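Uncharacterized protein (Wolinella succinogenes, PDB 3JYG) is of unknown function but belongs to the 6-pyruvoyl tetrahydropterin synthase family, with three chains in its assembly and a zinc ion held by histidines. Local coordinates at residues F13-R18 and V166-T171; K70-E75 and A145-E150; I47-S52 and R175-N180; K9-C14 and A64-F69. All blocks are in the same frame, centred on the assembly; numbering follows the deposited sequence.

Followed from the N terminus, strand 3-17 opens two loops. Contact 4 closes the first when residues 9-14 meet the start of helix 67-77. Contact 1 closes the longer one when residues 13-18 reach strand 162-169 across strand 40-52. Contact 3 starts in that intervening strand and ends on strand 174-180, so it crosses both contact 1 and contact 4. Contact 2, between helices 67-77 and 141-155, comes after contact 4 has closed and is nested inside contacts 1 and 3. Contacts 1 and 3 span the sheet, contact 4 fastens one helix to it, and contact 2 joins the two helices that lie on its face.

Contact 1: residues F13-R18 and V166-T171; sequences FCYGHR and VEFLET. With ZN (zinc ion), chain G.
F168 presents the edge of its ring to both F13 and Y15, making a three-ring cluster across the sheet. Its CE1 lies 3.5 Å from F13 CZ, the two rings meeting rim to rim with planes 40° apart. On the Y15 side the rings are oblique at 54°: Y15 CE1 is 3.7 Å from F168 CZ, and the phenol oxygen OH comes within 3.2 Å of F168 CE2. Y15 reaches this place because its ring is folded between the backbone N and the carbonyl carbon (chi1 60°), and CE2 also lies over one face of the H17 ring, 3.9 Å above its plane.

That neighbour leads to the metal. H17 NE2 binds the zinc ion at 2.3 Å, H40 and H42 supply the other two histidine ligands, and two waters complete the set. E170 works from the second shell, where OE2 accepts a hydrogen bond at 3.0 Å from one of these zinc-bound waters while OE1 is hydrogen-bonded to S141. Behind the cluster, F168 rests on I144 and A145 of helix 141-155, and F13 on I73 of helix 67-77. A three-histidine zinc site backed by the core of the sheet is characteristic of the 6-pyruvoyl tetrahydropterin synthase family.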
# COMPACT_ATOMS: atom_id res chain seq x y z
N PHE A 13 -8.06 -14.36 5.58
CA PHE A 13 -9.00 -15.48 5.66
C PHE A 13 -9.43 -15.89 4.26
O PHE A 13 -9.26 -15.14 3.30
CB PHE A 13 -10.26 -15.22 6.53
CG PHE A 13 -11.24 -14.16 5.98
CD1 PHE A 13 -10.93 -12.80 6.06
CD2 PHE A 13 -12.47 -14.53 5.41
CE1 PHE A 13 -11.80 -11.82 5.59
CE2 PHE A 13 -13.35 -13.55 4.91
CZ PHE A 13 -13.03 -12.19 5.02
N CYS A 14 -9.96 -17.10 4.15
CA CYS A 14 -10.49 -17.63 2.89
C CYS A 14 -11.98 -17.84 3.05
O CYS A 14 -12.43 -18.21 4.13
CB CYS A 14 -9.80 -18.97 2.52
SG CYS A 14 -8.01 -18.92 2.63
N TYR A 15 -12.75 -17.60 1.99
CA TYR A 15 -14.20 -17.75 2.09
C TYR A 15 -14.75 -18.06 0.71
O TYR A 15 -14.08 -17.80 -0.27
CB TYR A 15 -14.85 -16.47 2.66
CG TYR A 15 -14.61 -15.22 1.80
CD1 TYR A 15 -13.34 -14.62 1.75
CD2 TYR A 15 -15.65 -14.65 1.04
CE1 TYR A 15 -13.10 -13.49 0.96
CE2 TYR A 15 -15.42 -13.51 0.25
CZ TYR A 15 -14.14 -12.94 0.21
OH TYR A 15 -13.89 -11.78 -0.54
N GLY A 16 -15.98 -18.58 0.66
CA GLY A 16 -16.73 -18.62 -0.61
C GLY A 16 -17.82 -17.55 -0.59
O GLY A 16 -18.24 -17.10 0.49
N HIS A 17 -18.27 -17.11 -1.77
CA HIS A 17 -19.40 -16.24 -1.83
C HIS A 17 -19.91 -16.20 -3.25
O HIS A 17 -19.35 -16.86 -4.15
CB HIS A 17 -19.08 -14.81 -1.27
CG HIS A 17 -18.41 -13.87 -2.25
ND1 HIS A 17 -18.57 -12.50 -2.18
CD2 HIS A 17 -17.57 -14.10 -3.29
CE1 HIS A 17 -17.87 -11.93 -3.14
NE2 HIS A 17 -17.26 -12.88 -3.83
N ARG A 18 -20.98 -15.43 -3.43
CA ARG A 18 -21.34 -14.95 -4.74
C ARG A 18 -22.00 -13.56 -4.57
O ARG A 18 -22.58 -13.27 -3.53
CB ARG A 18 -22.26 -15.95 -5.46
CG ARG A 18 -23.73 -15.82 -5.15
CD ARG A 18 -24.57 -16.80 -5.99
NE ARG A 18 -26.00 -16.44 -5.95
CZ ARG A 18 -26.75 -16.18 -7.02
NH1 ARG A 18 -26.24 -16.20 -8.27
NH2 ARG A 18 -28.04 -15.91 -6.85
N VAL A 166 -10.99 1.03 6.83
CA VAL A 166 -10.75 -0.41 6.69
C VAL A 166 -10.60 -0.71 5.22
O VAL A 166 -11.36 -0.21 4.40
CB VAL A 166 -11.95 -1.17 7.21
CG1 VAL A 166 -11.89 -2.65 6.84
CG2 VAL A 166 -12.07 -0.98 8.70
N GLU A 167 -9.60 -1.51 4.87
CA GLU A 167 -9.45 -1.98 3.50
C GLU A 167 -9.85 -3.45 3.45
O GLU A 167 -9.60 -4.22 4.39
CB GLU A 167 -7.99 -1.86 3.02
CG GLU A 167 -7.42 -0.45 3.04
CD GLU A 167 -5.98 -0.42 2.53
OE1 GLU A 167 -5.08 -0.11 3.35
OE2 GLU A 167 -5.77 -0.75 1.33
N PHE A 168 -10.46 -3.83 2.35
CA PHE A 168 -10.69 -5.25 2.10
C PHE A 168 -10.22 -5.63 0.69
O PHE A 168 -10.73 -5.10 -0.32
CB PHE A 168 -12.14 -5.64 2.38
CG PHE A 168 -12.39 -7.12 2.24
CD1 PHE A 168 -11.99 -8.01 3.26
CD2 PHE A 168 -12.95 -7.63 1.08
CE1 PHE A 168 -12.17 -9.42 3.11
CE2 PHE A 168 -13.12 -9.05 0.92
CZ PHE A 168 -12.77 -9.92 1.96
N LEU A 169 -9.19 -6.48 0.65
CA LEU A 169 -8.62 -6.97 -0.60
C LEU A 169 -9.35 -8.27 -1.00
O LEU A 169 -9.37 -9.27 -0.26
CB LEU A 169 -7.08 -7.17 -0.48
CG LEU A 169 -6.06 -6.03 -0.30
CD1 LEU A 169 -6.34 -5.19 0.90
CD2 LEU A 169 -4.60 -6.56 -0.17
N GLU A 170 -10.00 -8.21 -2.15
CA GLU A 170 -10.74 -9.32 -2.70
C GLU A 170 -9.74 -10.26 -3.45
O GLU A 170 -9.90 -11.49 -3.48
CB GLU A 170 -11.73 -8.75 -3.71
CG GLU A 170 -12.58 -9.75 -4.40
CD GLU A 170 -13.32 -9.10 -5.54
OE1 GLU A 170 -14.07 -8.11 -5.28
OE2 GLU A 170 -13.15 -9.59 -6.68
N THR A 171 -8.77 -9.63 -4.12
CA THR A 171 -7.68 -10.33 -4.80
C THR A 171 -6.38 -9.54 -4.56
O THR A 171 -6.42 -8.40 -4.05
CB THR A 171 -7.96 -10.52 -6.32
OG1 THR A 171 -7.80 -9.28 -7.02
CG2 THR A 171 -9.36 -11.11 -6.60
ZN ZN G . -16.02 -12.51 -5.79
O HOH W 1 -14.95 -11.77 -7.78
O HOH W 2 -15.84 -10.16 -4.98

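Contact 2: residues K70-E75 and A145-E150; sequences KRFIDE and ASWLLE
W147, whose six-membered ring meets F72, has its one polar atom engaged away from the contact: NE1 is hydrogen-bonded to the backbone oxygen of E108. That bond probably helps fix the rotation of the indole, whose hydrocarbon end faces the other helix. There CH2 approaches F72 CZ at 3.8 Å, lying at the edge of the phenyl ring and near its plane. The two rings are turned 66° against each other with centroids 6.0 Å apart, an oblique meeting. F72 stretches across with CG anti to its backbone N (chi1 176°), which carries the far rim of its ring toward helix 141-155.

L148 fills the adjoining place. Its CD2 branch touches F72 CE2 at 4.0 Å and is 4.4 Å from CD1 of I73, so one methyl serves both residues of the first helix. Since the axes of segments 70-75 and 145-150 approach no closer than 13.2 Å, only the ends of long side chains bridge them. I73 and L148 both also rest on V46 of strand 40-52, the sheet beneath. Within segment 70-75, K70 NZ and D74 OD2 form a salt bridge at 3.3 Å, its hydrogen bond weak. The K70-D74 pair thus takes no part in the seam: segments 70-75 and 145-150, whose directions differ by 136°, meet through apolar and aromatic side chains, with the indole N-H satisfied by a backbone carbonyl.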
# COMPACT_ATOMS: atom_id res chain seq x y z
N LYS A 70 -8.90 -10.29 15.36
CA LYS A 70 -8.27 -11.47 14.79
C LYS A 70 -9.11 -12.72 15.07
O LYS A 70 -9.38 -13.51 14.18
CB LYS A 70 -6.85 -11.68 15.34
CG LYS A 70 -6.05 -12.66 14.52
CD LYS A 70 -4.53 -12.64 14.82
CE LYS A 70 -3.77 -13.31 13.66
NZ LYS A 70 -4.15 -14.74 13.53
N ARG A 71 -9.52 -12.88 16.33
CA ARG A 71 -10.27 -14.04 16.76
C ARG A 71 -11.59 -14.12 16.00
O ARG A 71 -11.96 -15.18 15.51
CB ARG A 71 -10.52 -14.00 18.26
CG ARG A 71 -10.77 -15.40 18.87
CD ARG A 71 -10.88 -15.33 20.41
NE ARG A 71 -11.83 -14.27 20.74
CZ ARG A 71 -12.12 -13.83 21.96
NH1 ARG A 71 -11.55 -14.37 23.04
NH2 ARG A 71 -12.99 -12.85 22.09
N PHE A 72 -12.29 -13.00 15.92
CA PHE A 72 -13.49 -12.88 15.10
C PHE A 72 -13.33 -13.33 13.63
O PHE A 72 -14.06 -14.20 13.16
CB PHE A 72 -14.06 -11.46 15.19
CG PHE A 72 -15.24 -11.25 14.29
CD1 PHE A 72 -16.50 -11.73 14.66
CD2 PHE A 72 -15.10 -10.65 13.05
CE1 PHE A 72 -17.61 -11.57 13.83
CE2 PHE A 72 -16.22 -10.50 12.20
CZ PHE A 72 -17.48 -10.96 12.60
N ILE A 73 -12.36 -12.79 12.92
CA ILE A 73 -12.07 -13.24 11.56
C ILE A 73 -11.81 -14.75 11.52
O ILE A 73 -12.35 -15.45 10.65
CB ILE A 73 -10.83 -12.47 10.97
CG1 ILE A 73 -11.11 -10.95 10.84
CG2 ILE A 73 -10.36 -13.07 9.62
CD1 ILE A 73 -12.25 -10.57 9.97
N ASP A 74 -10.98 -15.24 12.45
CA ASP A 74 -10.53 -16.65 12.49
C ASP A 74 -11.71 -17.59 12.83
O ASP A 74 -11.89 -18.66 12.20
CB ASP A 74 -9.39 -16.83 13.51
CG ASP A 74 -8.01 -16.27 13.02
OD1 ASP A 74 -7.88 -15.77 11.86
OD2 ASP A 74 -7.04 -16.29 13.84
N GLU A 75 -12.52 -17.19 13.81
CA GLU A 75 -13.56 -18.06 14.36
C GLU A 75 -14.87 -17.97 13.62
O GLU A 75 -15.64 -18.96 13.61
CB GLU A 75 -13.73 -17.85 15.87
CG GLU A 75 -12.49 -18.42 16.59
CD GLU A 75 -12.48 -18.28 18.08
OE1 GLU A 75 -13.50 -17.85 18.65
OE2 GLU A 75 -11.43 -18.59 18.69
N ALA A 145 -15.98 -4.53 3.74
CA ALA A 145 -15.17 -3.46 4.33
C ALA A 145 -16.05 -2.52 5.20
O ALA A 145 -15.67 -2.26 6.33
CB ALA A 145 -14.48 -2.65 3.24
N SER A 146 -17.19 -2.07 4.68
CA SER A 146 -18.14 -1.24 5.48
C SER A 146 -18.65 -1.90 6.74
O SER A 146 -18.78 -1.24 7.77
CB SER A 146 -19.39 -0.85 4.67
OG SER A 146 -19.01 -0.36 3.39
N TRP A 147 -18.96 -3.19 6.64
CA TRP A 147 -19.49 -3.96 7.73
C TRP A 147 -18.42 -4.07 8.84
O TRP A 147 -18.67 -3.84 10.04
CB TRP A 147 -19.83 -5.37 7.18
CG TRP A 147 -20.33 -6.28 8.23
CD1 TRP A 147 -21.30 -6.01 9.19
CD2 TRP A 147 -19.88 -7.61 8.48
NE1 TRP A 147 -21.44 -7.12 10.03
CE2 TRP A 147 -20.59 -8.11 9.61
CE3 TRP A 147 -18.95 -8.45 7.84
CZ2 TRP A 147 -20.42 -9.40 10.08
CZ3 TRP A 147 -18.76 -9.74 8.33
CH2 TRP A 147 -19.49 -10.20 9.45
N LEU A 148 -17.18 -4.36 8.43
CA LEU A 148 -16.12 -4.52 9.43
C LEU A 148 -15.72 -3.17 10.02
O LEU A 148 -15.41 -3.08 11.21
CB LEU A 148 -14.90 -5.26 8.83
CG LEU A 148 -15.16 -6.68 8.32
CD1 LEU A 148 -13.94 -7.19 7.53
CD2 LEU A 148 -15.53 -7.67 9.44
N LEU A 149 -15.73 -2.12 9.20
CA LEU A 149 -15.63 -0.77 9.74
C LEU A 149 -16.70 -0.49 10.83
O LEU A 149 -16.37 -0.01 11.94
CB LEU A 149 -15.68 0.30 8.61
CG LEU A 149 -15.61 1.76 9.06
CD1 LEU A 149 -14.34 2.12 9.79
CD2 LEU A 149 -15.78 2.68 7.84
N GLU A 150 -17.97 -0.82 10.56
CA GLU A 150 -19.01 -0.60 11.59
C GLU A 150 -18.70 -1.36 12.85
O GLU A 150 -18.84 -0.84 13.97
CB GLU A 150 -20.39 -1.06 11.14
CG GLU A 150 -20.95 -0.35 9.99
CD GLU A 150 -22.49 -0.48 9.92
OE1 GLU A 150 -23.02 -1.59 10.19
OE2 GLU A 150 -23.15 0.52 9.62

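Contact 3: residues I47-S52 and R175-N180; sequences IVHLES and RARVYN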
# COMPACT_ATOMS: atom_id res chain seq x y z
N ILE A 47 -7.51 -4.88 6.16
CA ILE A 47 -6.53 -3.98 6.75
C ILE A 47 -7.22 -2.89 7.57
O ILE A 47 -7.97 -2.08 7.01
CB ILE A 47 -5.63 -3.30 5.69
CG1 ILE A 47 -5.13 -4.35 4.69
CG2 ILE A 47 -4.44 -2.57 6.42
CD1 ILE A 47 -4.12 -3.84 3.66
N VAL A 48 -6.95 -2.86 8.88
CA VAL A 48 -7.58 -1.90 9.81
C VAL A 48 -6.61 -0.75 10.10
O VAL A 48 -5.47 -1.01 10.48
CB VAL A 48 -7.92 -2.61 11.16
CG1 VAL A 48 -8.42 -1.61 12.22
CG2 VAL A 48 -8.91 -3.70 10.92
N HIS A 49 -7.04 0.49 9.90
CA HIS A 49 -6.19 1.65 10.17
C HIS A 49 -6.74 2.40 11.37
O HIS A 49 -7.94 2.74 11.40
CB HIS A 49 -6.12 2.58 8.95
CG HIS A 49 -5.59 1.91 7.72
ND1 HIS A 49 -4.29 2.07 7.31
CD2 HIS A 49 -6.19 1.10 6.81
CE1 HIS A 49 -4.12 1.40 6.18
NE2 HIS A 49 -5.25 0.79 5.87
N LEU A 50 -5.89 2.57 12.39
CA LEU A 50 -6.32 3.17 13.64
C LEU A 50 -5.49 4.43 13.75
O LEU A 50 -4.36 4.44 13.24
CB LEU A 50 -6.02 2.25 14.84
CG LEU A 50 -6.76 0.90 14.92
CD1 LEU A 50 -6.52 0.23 16.28
CD2 LEU A 50 -8.30 1.09 14.66
N GLU A 51 -6.04 5.47 14.39
CA GLU A 51 -5.44 6.82 14.39
C GLU A 51 -5.56 7.56 15.73
O GLU A 51 -6.59 7.48 16.41
CB GLU A 51 -6.12 7.63 13.25
CG GLU A 51 -5.72 9.07 13.17
CD GLU A 51 -6.39 9.82 12.04
OE1 GLU A 51 -6.04 9.59 10.87
OE2 GLU A 51 -7.26 10.68 12.32
N SER A 52 -4.52 8.30 16.10
CA SER A 52 -4.57 9.21 17.25
C SER A 52 -3.77 10.47 16.92
O SER A 52 -2.95 10.49 15.97
CB SER A 52 -3.96 8.56 18.51
OG SER A 52 -2.68 8.00 18.19
N ARG A 175 -9.08 -4.15 -4.63
CA ARG A 175 -9.43 -3.89 -3.25
C ARG A 175 -10.34 -2.69 -3.06
O ARG A 175 -10.44 -1.83 -3.94
CB ARG A 175 -8.17 -3.71 -2.44
CG ARG A 175 -7.29 -2.59 -2.89
CD ARG A 175 -5.88 -2.85 -2.34
NE ARG A 175 -4.91 -1.91 -2.90
CZ ARG A 175 -4.07 -2.15 -3.91
NH1 ARG A 175 -3.27 -1.18 -4.28
NH2 ARG A 175 -4.02 -3.35 -4.51
N ALA A 176 -11.02 -2.70 -1.93
CA ALA A 176 -11.94 -1.68 -1.53
C ALA A 176 -11.41 -1.05 -0.26
O ALA A 176 -10.63 -1.65 0.48
CB ALA A 176 -13.30 -2.27 -1.27
N ARG A 177 -11.85 0.18 -0.02
CA ARG A 177 -11.48 0.88 1.17
C ARG A 177 -12.72 1.72 1.52
O ARG A 177 -13.44 2.23 0.62
CB ARG A 177 -10.26 1.74 0.90
CG ARG A 177 -9.53 2.29 2.17
CD ARG A 177 -8.12 2.77 1.88
NE ARG A 177 -7.48 3.15 3.12
CZ ARG A 177 -6.20 3.45 3.29
NH1 ARG A 177 -5.34 3.34 2.28
NH2 ARG A 177 -5.78 3.81 4.49
N VAL A 178 -13.01 1.74 2.81
CA VAL A 178 -14.05 2.63 3.30
C VAL A 178 -13.42 3.52 4.39
O VAL A 178 -12.82 3.03 5.34
CB VAL A 178 -15.27 1.85 3.81
CG1 VAL A 178 -16.32 2.83 4.38
CG2 VAL A 178 -15.90 0.95 2.69
N TYR A 179 -13.59 4.84 4.22
CA TYR A 179 -13.00 5.84 5.06
C TYR A 179 -14.05 6.36 6.02
O TYR A 179 -15.14 6.75 5.61
CB TYR A 179 -12.49 7.01 4.21
CG TYR A 179 -11.17 6.75 3.57
CD1 TYR A 179 -9.98 6.84 4.30
CD2 TYR A 179 -11.10 6.40 2.23
CE1 TYR A 179 -8.73 6.58 3.67
CE2 TYR A 179 -9.86 6.14 1.62
CZ TYR A 179 -8.72 6.23 2.35
OH TYR A 179 -7.54 5.98 1.72
N ASN A 180 -13.67 6.38 7.29
CA ASN A 180 -14.48 6.94 8.33
C ASN A 180 -14.15 8.43 8.36
O ASN A 180 -13.28 8.89 9.13
CB ASN A 180 -14.17 6.28 9.66
CG ASN A 180 -14.97 6.86 10.79
OD1 ASN A 180 -15.91 7.61 10.55
ND2 ASN A 180 -14.60 6.54 12.02
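Stacking carries this contact: the guanidinium of R177 lies flat on the imidazole of H49, planes 20° apart and centres separated by 4.2 Å. NH2 sits over the middle of the ring, 3.3 Å above its plane, and is 3.4 Å from H49 NE2, too poorly angled for a hydrogen bond. R177 reaches this far because its chain is extended from CG to NE, with CG anti to the backbone N (chi1 -166°). The opposite face of the guanidinium is approached by Y179 OH, 3.0 Å above the plane and displaced toward the rim.

Polar bonds come from strand 162-169, which runs between the two segments. H49 NE2 is hydrogen-bonded to E167 OE1, and the same carboxylate oxygen forms a long, weak ion pair with R177 NH1. S165 OG takes R177 NE, fixing the guanidinium at its inner end. A further polar link, the salt bridge from R175 to E10 of the second subunit, crosses the interface.

Backbone pairing carries the sheet further. Residues 175-180 form antiparallel pairs with a strand of the second subunit, consistent with the intersubunit barrel of tunnelling-fold proteins. V48 and V178 touch helix 141-155, whereas H49 and R177 stack on the other face of the sheet. The negative charge of E167 probably offsets the positive charge of R177 and favours the stacked pair, more so if the imidazole carries charge.

Contact 4: residues K9-C14 and A64-F69; sequences KEFDFC and AHLNWF
F69 drives the edge of its ring into the face of F11 in a T-shaped (edge-to-face) pair, planes 82° apart and centroids separated by 5.1 Å. CD2 of F69 stands over the centre of the F11 ring, with F11 CE1 at 3.8 Å. The edge of F11 goes to L66 instead, whose CB is 3.7 Å from CZ and near the ring plane. F11 offers this face because its CG is anti to the carbonyl carbon (chi1 -52°), and F69 reaches it with CG anti to its own backbone N. One face of the W68 indole lies on F69 CB.

Farther out, K9 CB is 4.3 Å from L66 CD1, and the lysine ends in a water bridge: the water accepts from K9 NZ at 3.2 Å and donates to N67 OD1 at 2.8 Å. ND2 of N67 is hydrogen-bonded to S29 O of the third subunit, where F28 also meets W68.

L66 is the N-cap residue of helix 67-77, so the apolar wedge sits exactly where the helix starts. L66 and F69 also pack on L152 of helix 141-155, and F69 on V48 of strand 40-52, leaving the helix start lodged between strand 3-17, its sheet neighbour and the second long helix.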
# COMPACT_ATOMS: atom_id res chain seq x y z
N LYS A 9 -2.99 -2.87 10.59
CA LYS A 9 -2.70 -4.28 10.74
C LYS A 9 -3.58 -5.09 9.81
O LYS A 9 -4.76 -4.77 9.67
CB LYS A 9 -2.87 -4.71 12.19
CG LYS A 9 -2.70 -6.22 12.38
CD LYS A 9 -2.02 -6.65 13.69
CE LYS A 9 -1.61 -8.12 13.55
NZ LYS A 9 -1.36 -8.74 14.88
N GLU A 10 -2.98 -6.13 9.23
CA GLU A 10 -3.58 -7.06 8.25
C GLU A 10 -4.11 -8.34 8.91
O GLU A 10 -3.52 -8.86 9.89
CB GLU A 10 -2.55 -7.44 7.15
CG GLU A 10 -1.81 -6.22 6.54
CD GLU A 10 -0.97 -6.53 5.30
OE1 GLU A 10 -0.66 -7.72 5.01
OE2 GLU A 10 -0.60 -5.57 4.59
N PHE A 11 -5.23 -8.82 8.37
CA PHE A 11 -5.88 -10.06 8.83
C PHE A 11 -6.38 -10.84 7.61
O PHE A 11 -7.11 -10.29 6.79
CB PHE A 11 -7.04 -9.76 9.76
CG PHE A 11 -6.70 -8.85 10.89
CD1 PHE A 11 -6.76 -7.46 10.73
CD2 PHE A 11 -6.30 -9.37 12.13
CE1 PHE A 11 -6.46 -6.60 11.81
CE2 PHE A 11 -6.00 -8.51 13.20
CZ PHE A 11 -6.06 -7.14 13.02
N ASP A 12 -5.93 -12.08 7.48
CA ASP A 12 -6.22 -12.90 6.29
C ASP A 12 -7.25 -13.99 6.59
O ASP A 12 -7.32 -14.48 7.71
CB ASP A 12 -4.91 -13.55 5.80
CG ASP A 12 -3.84 -12.52 5.51
OD1 ASP A 12 -2.75 -12.59 6.10
OD2 ASP A 12 -4.09 -11.60 4.71
N PHE A 13 -8.06 -14.36 5.58
CA PHE A 13 -9.00 -15.48 5.66
C PHE A 13 -9.43 -15.89 4.26
O PHE A 13 -9.26 -15.14 3.30
CB PHE A 13 -10.26 -15.22 6.53
CG PHE A 13 -11.24 -14.16 5.98
CD1 PHE A 13 -10.93 -12.80 6.06
CD2 PHE A 13 -12.47 -14.53 5.41
CE1 PHE A 13 -11.80 -11.82 5.59
CE2 PHE A 13 -13.35 -13.55 4.91
CZ PHE A 13 -13.03 -12.19 5.02
N CYS A 14 -9.96 -17.10 4.15
CA CYS A 14 -10.49 -17.63 2.89
C CYS A 14 -11.98 -17.84 3.05
O CYS A 14 -12.43 -18.21 4.13
CB CYS A 14 -9.80 -18.97 2.52
SG CYS A 14 -8.01 -18.92 2.63
N ALA A 64 -1.47 -5.59 19.46
CA ALA A 64 -2.21 -6.72 20.06
C ALA A 64 -3.62 -6.38 20.50
O ALA A 64 -4.40 -7.29 20.84
CB ALA A 64 -1.44 -7.36 21.23
N HIS A 65 -3.96 -5.10 20.51
CA HIS A 65 -5.30 -4.70 20.93
C HIS A 65 -6.32 -4.93 19.83
O HIS A 65 -7.48 -4.55 19.96
CB HIS A 65 -5.34 -3.26 21.42
CG HIS A 65 -4.67 -3.06 22.74
ND1 HIS A 65 -4.11 -1.85 23.12
CD2 HIS A 65 -4.46 -3.91 23.78
CE1 HIS A 65 -3.61 -1.96 24.34
NE2 HIS A 65 -3.78 -3.21 24.75
N LEU A 66 -5.88 -5.57 18.75
CA LEU A 66 -6.78 -6.00 17.68
C LEU A 66 -6.90 -7.54 17.67
O LEU A 66 -7.52 -8.14 16.76
CB LEU A 66 -6.34 -5.43 16.32
CG LEU A 66 -6.68 -3.94 16.06
CD1 LEU A 66 -6.02 -3.38 14.79
CD2 LEU A 66 -8.24 -3.68 16.04
N ASN A 67 -6.32 -8.18 18.69
CA ASN A 67 -6.41 -9.65 18.84
C ASN A 67 -7.85 -10.18 18.88
O ASN A 67 -8.15 -11.20 18.29
CB ASN A 67 -5.61 -10.17 20.06
CG ASN A 67 -4.09 -10.13 19.84
OD1 ASN A 67 -3.58 -9.94 18.71
ND2 ASN A 67 -3.34 -10.30 20.93
N TRP A 68 -8.74 -9.49 19.58
CA TRP A 68 -10.17 -9.85 19.58
C TRP A 68 -10.78 -9.82 18.18
O TRP A 68 -11.78 -10.51 17.89
CB TRP A 68 -10.99 -8.91 20.48
CG TRP A 68 -11.02 -7.54 19.91
CD1 TRP A 68 -10.06 -6.58 20.06
CD2 TRP A 68 -12.02 -6.98 19.04
NE1 TRP A 68 -10.40 -5.46 19.35
CE2 TRP A 68 -11.60 -5.67 18.72
CE3 TRP A 68 -13.22 -7.46 18.50
CZ2 TRP A 68 -12.34 -4.82 17.89
CZ3 TRP A 68 -13.94 -6.62 17.67
CH2 TRP A 68 -13.50 -5.30 17.37
N PHE A 69 -10.21 -8.97 17.32
CA PHE A 69 -10.75 -8.82 15.98
C PHE A 69 -10.18 -9.94 15.13
O PHE A 69 -10.90 -10.50 14.31
CB PHE A 69 -10.41 -7.45 15.41
CG PHE A 69 -10.90 -7.25 13.99
CD1 PHE A 69 -12.23 -6.99 13.73
CD2 PHE A 69 -10.01 -7.27 12.93
CE1 PHE A 69 -12.68 -6.78 12.46
CE2 PHE A 69 -10.43 -7.05 11.64
CZ PHE A 69 -11.78 -6.81 11.39
O HOH W 3 -3.96 -8.11 16.68